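Local coordinates for predicted acetamidase/formamidase (PDB 3TKK), which probably hydrolyses carbon-nitrogen bonds other than peptide bonds in linear amides, and binds zinc and calcium ions, at residues N157-L162 with L182-A187; V194-V199 with Q277-L282. One frame throughout, in Å; residues are numbered along the deposited sequence.

Interaction 1 of 2, residues N157-L162 with L182-A187; sequences NMDTTL and LGDLHA. With CA (calcium ion), chain G; ZN (zinc ion), chain F.
Asn-157 and Asp-184 mark the nearest approach of the two backbones, their CA atoms 8.2 Å apart, so the loop 157-162 and strand 180-186 meet through side chains and metal ions, with no hydrogen bond between them. The calcium ion takes one oxygen from Asn-157, OD1 at 2.3 Å, and both carboxylate oxygens of Asp-159, which thus chelates it. Asp-184 OD2 binds from the strand, also 2.3 Å from the calcium ion, and three waters add to this shell. Shared binding to the calcium ion brings Asp-159 OD1 to 2.9 Å from Asp-184 OD2, the two carboxylates crossing at about a right angle with their planes 61° apart. Asp-184 bridges a two-metal centre, since its OD1 binds the zinc ion at 2.1 Å; CG stands anti to the backbone N (chi1 -179°), carrying the carboxylate in between the ions. Water 2 bridges the centre too, 2.0 Å from zinc and also bound to calcium. His-186 adds NE2 to the zinc ion at 2.1 Å, and its CE1 edge meets Asp-159 OD1 at 3.4 Å near the ring plane. The backbone O of Asp-184 lies over one face of that ring, offset toward the rim. Glu-200 and the oxidised Cys-39, a 3-sulfinoalanine, are the other zinc ligands. Asn-157 ND2 donates to Gly-149 O and to water 1, itself a calcium ligand, which fixes the flip of the amide and leaves OD1 for the metal.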
ATOM      1  N   ASN A 157     -15.965  -2.225   9.240  1.00 18.10           N
ATOM      2  CA  ASN A 157     -14.651  -2.789   9.707  1.00 18.37           C
ATOM      3  C   ASN A 157     -13.638  -2.606   8.569  1.00 17.04           C
ATOM      4  O   ASN A 157     -13.220  -3.555   7.876  1.00 16.08           O
ATOM      5  CB  ASN A 157     -14.816  -4.280   9.944  1.00 19.45           C
ATOM      6  CG  ASN A 157     -13.615  -4.909  10.644  1.00 20.99           C
ATOM      7  OD1 ASN A 157     -12.785  -4.260  11.240  1.00 17.45           O
ATOM      8  ND2 ASN A 157     -13.532  -6.238  10.546  1.00 20.25           N
ATOM      9  N   MET A 158     -13.234  -1.392   8.417  1.00 15.77           N
ATOM     10  CA  MET A 158     -12.307  -1.012   7.374  1.00 16.75           C
ATOM     11  C   MET A 158     -10.805  -1.150   7.771  1.00 16.91           C
ATOM     12  O   MET A 158      -9.984  -1.042   6.882  1.00 15.80           O
ATOM     13  CB  MET A 158     -12.555   0.447   6.990  1.00 15.67           C
ATOM     14  CG  MET A 158     -13.920   0.805   6.548  1.00 16.03           C
ATOM     15  SD  MET A 158     -14.087   2.530   6.005  1.00 18.21           S
ATOM     16  CE  MET A 158     -14.308   3.235   7.628  1.00 16.28           C
ATOM     17  N   ASP A 159     -10.481  -1.249   9.092  1.00 18.08           N
ATOM     18  CA  ASP A 159      -9.115  -1.481   9.633  1.00 15.58           C
ATOM     19  C   ASP A 159      -8.132  -0.692   8.821  1.00 15.38           C
ATOM     20  O   ASP A 159      -7.108  -1.208   8.271  1.00 15.12           O
ATOM     21  CB  ASP A 159      -8.702  -2.950   9.703  1.00 16.11           C
ATOM     22  CG  ASP A 159      -9.456  -3.744  10.823  1.00 17.11           C
ATOM     23  OD1 ASP A 159     -10.006  -3.204  11.815  1.00 19.82           O
ATOM     24  OD2 ASP A 159      -9.737  -4.931  10.565  1.00 20.36           O
ATOM     25  N   THR A 160      -8.384   0.617   8.836  1.00 16.50           N
ATOM     26  CA  THR A 160      -7.541   1.573   8.147  1.00 15.37           C
ATOM     27  C   THR A 160      -6.648   2.418   9.063  1.00 19.35           C
ATOM     28  O   THR A 160      -7.181   3.167   9.900  1.00 19.69           O
ATOM     29  CB  THR A 160      -8.472   2.444   7.207  1.00 15.63           C
ATOM     30  OG1 THR A 160      -9.033   1.577   6.162  1.00 19.03           O
ATOM     31  CG2 THR A 160      -7.622   3.566   6.608  1.00 15.83           C
ATOM     32  N   THR A 161      -5.290   2.371   8.904  1.00 15.80           N
ATOM     33  CA  THR A 161      -4.388   2.873   9.868  1.00 18.22           C
ATOM     34  C   THR A 161      -4.499   4.387   9.829  1.00 16.90           C
ATOM     35  O   THR A 161      -4.226   5.029  10.826  1.00 18.74           O
ATOM     36  CB  THR A 161      -2.860   2.541   9.432  1.00 16.41           C
ATOM     37  OG1 THR A 161      -2.771   2.781   8.001  1.00 16.32           O
ATOM     38  CG2 THR A 161      -2.563   0.909   9.757  1.00 16.14           C
ATOM     39  N   LEU A 162      -4.947   4.964   8.711  1.00 16.68           N
ATOM     40  CA  LEU A 162      -5.090   6.420   8.666  1.00 17.60           C
ATOM     41  C   LEU A 162      -6.136   7.002   9.737  1.00 17.48           C
ATOM     42  O   LEU A 162      -6.225   8.196   9.862  1.00 18.12           O
ATOM     43  CB  LEU A 162      -5.520   6.856   7.221  1.00 18.93           C
ATOM     44  CG  LEU A 162      -4.563   6.446   6.032  1.00 17.60           C
ATOM     45  CD1 LEU A 162      -5.123   7.083   4.696  1.00 17.68           C
ATOM     46  CD2 LEU A 162      -3.121   6.862   6.462  1.00 20.81           C
ATOM     47  N   LEU A 182     -18.942   3.397  16.331  1.00 20.15           N
ATOM     48  CA  LEU A 182     -17.451   3.117  16.263  1.00 17.90           C
ATOM     49  C   LEU A 182     -16.968   2.102  17.301  1.00 18.05           C
ATOM     50  O   LEU A 182     -17.513   1.954  18.402  1.00 18.58           O
ATOM     51  CB  LEU A 182     -16.578   4.362  16.110  1.00 17.86           C
ATOM     52  CG  LEU A 182     -16.647   5.280  17.422  1.00 18.50           C
ATOM     53  CD1 LEU A 182     -15.587   6.222  17.540  1.00 26.62           C
ATOM     54  CD2 LEU A 182     -17.847   6.112  17.238  1.00 22.68           C
ATOM     55  N   GLY A 183     -15.930   1.394  16.993  1.00 17.71           N
ATOM     56  CA  GLY A 183     -15.315   0.601  18.015  1.00 19.21           C
ATOM     57  C   GLY A 183     -14.017  -0.002  17.459  1.00 17.60           C
ATOM     58  O   GLY A 183     -13.472   0.503  16.526  1.00 17.17           O
ATOM     59  N   ASP A 184     -13.668  -1.179  17.978  1.00 19.03           N
ATOM     60  CA  ASP A 184     -12.470  -1.935  17.553  1.00 19.20           C
ATOM     61  C   ASP A 184     -11.267  -1.135  17.474  1.00 17.45           C
ATOM     62  O   ASP A 184     -10.632  -1.175  16.381  1.00 16.97           O
ATOM     63  CB  ASP A 184     -12.801  -2.544  16.144  1.00 17.17           C
ATOM     64  CG  ASP A 184     -11.685  -3.381  15.549  1.00 16.97           C
ATOM     65  OD1 ASP A 184     -11.071  -4.140  16.269  1.00 22.11           O
ATOM     66  OD2 ASP A 184     -11.398  -3.377  14.306  1.00 17.93           O
ATOM     67  N   LEU A 185     -10.904  -0.406  18.561  1.00 17.94           N
ATOM     68  CA  LEU A 185      -9.691   0.308  18.589  1.00 18.02           C
ATOM     69  C   LEU A 185      -8.475  -0.616  18.600  1.00 18.22           C
ATOM     70  O   LEU A 185      -8.572  -1.780  19.113  1.00 18.41           O
ATOM     71  CB  LEU A 185      -9.551   1.338  19.799  1.00 18.78           C
ATOM     72  CG  LEU A 185     -10.723   2.286  20.175  1.00 21.10           C
ATOM     73  CD1 LEU A 185     -10.430   3.260  21.490  1.00 23.85           C
ATOM     74  CD2 LEU A 185     -11.137   3.132  19.056  1.00 19.26           C
ATOM     75  N   HIS A 186      -7.352  -0.065  18.067  1.00 18.00           N
ATOM     76  CA  HIS A 186      -6.073  -0.848  18.017  1.00 18.16           C
ATOM     77  C   HIS A 186      -5.050   0.088  18.555  1.00 19.55           C
ATOM     78  O   HIS A 186      -5.141   1.241  18.206  1.00 19.97           O
ATOM     79  CB  HIS A 186      -5.611  -1.293  16.624  1.00 17.52           C
ATOM     80  CG  HIS A 186      -6.567  -2.205  15.925  1.00 18.83           C
ATOM     81  ND1 HIS A 186      -6.689  -2.239  14.565  1.00 19.23           N
ATOM     82  CD2 HIS A 186      -7.401  -3.140  16.401  1.00 17.28           C
ATOM     83  CE1 HIS A 186      -7.673  -3.051  14.230  1.00 17.13           C
ATOM     84  NE2 HIS A 186      -8.116  -3.616  15.345  1.00 20.25           N
ATOM     85  N   ALA A 187      -4.231  -0.362  19.501  1.00 19.51           N
ATOM     86  CA  ALA A 187      -3.096   0.462  19.932  1.00 20.26           C
ATOM     87  C   ALA A 187      -1.988   0.589  18.835  1.00 19.98           C
ATOM     88  O   ALA A 187      -1.109   1.476  18.904  1.00 22.05           O
ATOM     89  CB  ALA A 187      -2.471  -0.231  21.145  1.00 23.55           C
TER
HETATM   90 CA    CA G 302     -11.175  -5.033  12.686  1.00  6.87          CA
HETATM   91 ZN    ZN F 301      -9.378  -5.274  15.674  0.70  7.40          ZN
HETATM   92  O   HOH W   1     -11.268  -7.326  11.794  1.00 15.59           O
HETATM   93  O   HOH W   2      -9.289  -6.192  13.856  1.00  4.22           O
HETATM   94  O   HOH W   3     -12.741  -6.492  13.961  1.00 13.78           O

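Interaction 2 of 2, residues V194-V199 with Q277-L282; sequences VGVSGV and QVVDPL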
ATOM      1  N   VAL A 194      -1.956  -8.562   8.697  1.00 16.69           N
ATOM      2  CA  VAL A 194      -1.926  -9.928   7.985  1.00 17.09           C
ATOM      3  C   VAL A 194      -1.954 -11.112   8.948  1.00 17.76           C
ATOM      4  O   VAL A 194      -2.127 -12.285   8.520  1.00 18.82           O
ATOM      5  CB  VAL A 194      -0.646 -10.033   7.022  1.00 17.18           C
ATOM      6  CG1 VAL A 194      -0.623  -8.943   5.875  1.00 16.71           C
ATOM      7  CG2 VAL A 194       0.729  -9.930   7.845  1.00 17.48           C
ATOM      8  N   GLY A 195      -1.782 -10.857  10.237  1.00 17.93           N
ATOM      9  CA  GLY A 195      -1.901 -11.950  11.234  1.00 23.25           C
ATOM     10  C   GLY A 195      -3.376 -12.196  11.627  1.00 21.09           C
ATOM     11  O   GLY A 195      -3.686 -13.116  12.340  1.00 21.13           O
ATOM     12  N   VAL A 196      -4.252 -11.293  11.185  1.00 20.05           N
ATOM     13  CA  VAL A 196      -5.713 -11.284  11.505  1.00 18.39           C
ATOM     14  C   VAL A 196      -6.116 -10.148  12.491  1.00 21.85           C
ATOM     15  O   VAL A 196      -7.253  -9.608  12.454  1.00 21.96           O
ATOM     16  CB  VAL A 196      -6.295 -12.654  11.906  1.00 22.74           C
ATOM     17  CG1 VAL A 196      -6.458 -12.924  13.426  1.00 19.84           C
ATOM     18  CG2 VAL A 196      -7.771 -12.818  11.300  1.00 21.04           C
ATOM     19  N   SER A 197      -5.224  -9.714  13.354  1.00 22.66           N
ATOM     20  CA  SER A 197      -5.698  -8.756  14.306  1.00 21.72           C
ATOM     21  C   SER A 197      -4.676  -7.655  14.512  1.00 20.16           C
ATOM     22  O   SER A 197      -3.549  -7.670  14.109  1.00 21.14           O
ATOM     23  CB  SER A 197      -5.977  -9.357  15.755  1.00 19.36           C
ATOM     24  OG  SER A 197      -4.642  -9.308  16.425  1.00 22.19           O
ATOM     25  N   GLY A 198      -5.137  -6.638  15.181  1.00 18.33           N
ATOM     26  CA  GLY A 198      -4.316  -5.517  15.657  1.00 17.69           C
ATOM     27  C   GLY A 198      -3.948  -5.778  17.095  1.00 18.53           C
ATOM     28  O   GLY A 198      -4.151  -6.859  17.566  1.00 19.24           O
ATOM     29  N   VAL A 199      -3.265  -4.851  17.756  1.00 18.99           N
ATOM     30  CA  VAL A 199      -3.247  -4.828  19.209  1.00 19.77           C
ATOM     31  C   VAL A 199      -4.675  -4.316  19.687  1.00 19.65           C
ATOM     32  O   VAL A 199      -4.971  -3.088  19.798  1.00 19.51           O
ATOM     33  CB  VAL A 199      -2.064  -4.009  19.798  1.00 20.42           C
ATOM     34  CG1 VAL A 199      -2.106  -4.064  21.426  1.00 21.60           C
ATOM     35  CG2 VAL A 199      -0.660  -4.463  19.246  1.00 20.58           C
ATOM     36  N   GLN A 277      -6.641  -3.753   4.677  1.00 15.32           N
ATOM     37  CA  GLN A 277      -6.601  -5.027   5.315  1.00 15.45           C
ATOM     38  C   GLN A 277      -6.953  -6.039   4.311  1.00 15.80           C
ATOM     39  O   GLN A 277      -7.787  -5.768   3.380  1.00 15.97           O
ATOM     40  CB  GLN A 277      -7.591  -5.177   6.546  1.00 15.49           C
ATOM     41  CG  GLN A 277      -9.050  -4.811   6.327  1.00 15.58           C
ATOM     42  CD  GLN A 277      -9.791  -5.926   5.621  1.00 16.03           C
ATOM     43  OE1 GLN A 277      -9.378  -7.113   5.777  1.00 16.62           O
ATOM     44  NE2 GLN A 277     -11.000  -5.610   5.106  1.00 16.26           N
ATOM     45  N   VAL A 278      -6.312  -7.228   4.467  1.00 17.38           N
ATOM     46  CA  VAL A 278      -6.656  -8.358   3.553  1.00 16.59           C
ATOM     47  C   VAL A 278      -7.202  -9.544   4.255  1.00 20.59           C
ATOM     48  O   VAL A 278      -7.251 -10.603   3.703  1.00 21.68           O
ATOM     49  CB  VAL A 278      -5.388  -8.813   2.797  1.00 20.47           C
ATOM     50  CG1 VAL A 278      -4.849  -7.593   2.016  1.00 21.47           C
ATOM     51  CG2 VAL A 278      -4.239  -9.199   3.837  1.00 16.68           C
ATOM     52  N   VAL A 279      -7.748  -9.383   5.445  1.00 19.11           N
ATOM     53  CA  VAL A 279      -8.002 -10.622   6.128  1.00 22.10           C
ATOM     54  C   VAL A 279      -9.541 -10.621   6.512  1.00 25.98           C
ATOM     55  O   VAL A 279      -9.991 -11.555   7.129  1.00 28.93           O
ATOM     56  CB  VAL A 279      -7.153 -10.608   7.516  1.00 24.94           C
ATOM     57  CG1 VAL A 279      -5.592 -10.588   7.279  1.00 17.26           C
ATOM     58  CG2 VAL A 279      -7.524  -9.509   8.408  1.00 20.73           C
ATOM     59  N   ASP A 280     -10.283  -9.504   6.317  1.00 25.55           N
ATOM     60  CA  ASP A 280     -11.666  -9.457   6.787  1.00 24.53           C
ATOM     61  C   ASP A 280     -12.536 -10.074   5.671  1.00 25.53           C
ATOM     62  O   ASP A 280     -12.038 -10.547   4.608  1.00 26.52           O
ATOM     63  CB  ASP A 280     -12.159  -8.010   7.207  1.00 26.01           C
ATOM     64  CG  ASP A 280     -11.298  -7.361   8.380  1.00 27.75           C
ATOM     65  OD1 ASP A 280     -10.893  -8.136   9.260  1.00 29.86           O
ATOM     66  OD2 ASP A 280     -11.061  -6.102   8.447  1.00 20.79           O
ATOM     67  N   PRO A 281     -13.857 -10.175   5.918  1.00 29.63           N
ATOM     68  CA  PRO A 281     -14.662 -10.901   4.932  1.00 28.04           C
ATOM     69  C   PRO A 281     -14.573 -10.202   3.538  1.00 26.27           C
ATOM     70  O   PRO A 281     -14.691 -10.801   2.519  1.00 24.92           O
ATOM     71  CB  PRO A 281     -16.097 -10.763   5.501  1.00 32.11           C
ATOM     72  CG  PRO A 281     -15.905 -10.679   7.071  1.00 32.78           C
ATOM     73  CD  PRO A 281     -14.597  -9.791   7.146  1.00 32.03           C
ATOM     74  N   LEU A 282     -14.365  -8.895   3.513  1.00 22.12           N
ATOM     75  CA  LEU A 282     -13.972  -8.231   2.308  1.00 19.50           C
ATOM     76  C   LEU A 282     -12.647  -7.584   2.635  1.00 21.65           C
ATOM     77  O   LEU A 282     -12.390  -7.264   3.875  1.00 20.26           O
ATOM     78  CB  LEU A 282     -15.020  -7.175   2.031  1.00 21.89           C
ATOM     79  CG  LEU A 282     -16.498  -7.491   1.835  1.00 22.80           C
ATOM     80  CD1 LEU A 282     -17.397  -6.187   1.431  1.00 21.52           C
ATOM     81  CD2 LEU A 282     -16.768  -8.676   0.781  1.00 26.44           C
TER
HETATM   82  O   HOH W   4      -9.987  -9.243  11.485  1.00 23.28           O
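Val-279 points at the loop 194-199 and sets its two methyls on it at two places: CG1 rests on Val-194 CA at 3.8 Å, while CG2 reaches Val-196 CA at 4.0 Å. The fork can do both because CG1 is anti to the carbonyl carbon (chi1 -65°), with CG2 turned between the backbone N and that carbon. Alongside, Val-194 CG1 and Val-278 CG2 touch at 4.2 Å, the two side chains pointing the same way. With both methyls gone, an alanine here in place of Val-279 would probably leave the CA atoms of Val-194 and Val-196 without these neighbours and open a gap between the loops. No direct hydrogen bond joins the segments; water 4 spans them, donating to Val-196 O (2.9 Å) and Asp-280 OD1. Behind this layer, Gln-277 OE1 pins the turn, accepting from Val-279 N (2.8 Å) and Asp-280 N from opposite faces of its amide; NE2 bonds Thr-284 OG1 and, less certainly because very short, Leu-282 O. Across the dimer interface, Phe-267 of the second subunit packs on Val-194, and its Ser-268 hydrogen-bonds Gly-195 and Ser-197. Residues 278-282 connect the antiparallel strands 272-277 and 283-290 of a beta hairpin, packed on a loop bordering the metal site.

From the N terminus, interaction 1 comes first: it brings the loop after strand 155-157 to strand 180-186, closing a short excursion that includes strand 168-172. The chain then runs through 194-199, where interaction 2 opens a far longer loop holding strand 203-212 and helices 237-255 and 260-270, closed at 277-282. The two follow in series, neither nesting nor crossing, their centres 11 Å apart. They touch nonetheless: Ala-187 N probably donates to Val-199 O, and Asp-280 OD2 lies close to Asp-159 OD2 and Asn-157 ND2. Together they gather the sheet carrying strand 180-186 and the hairpin 272-290 of another sheet around the zinc ion and the calcium ion beside it.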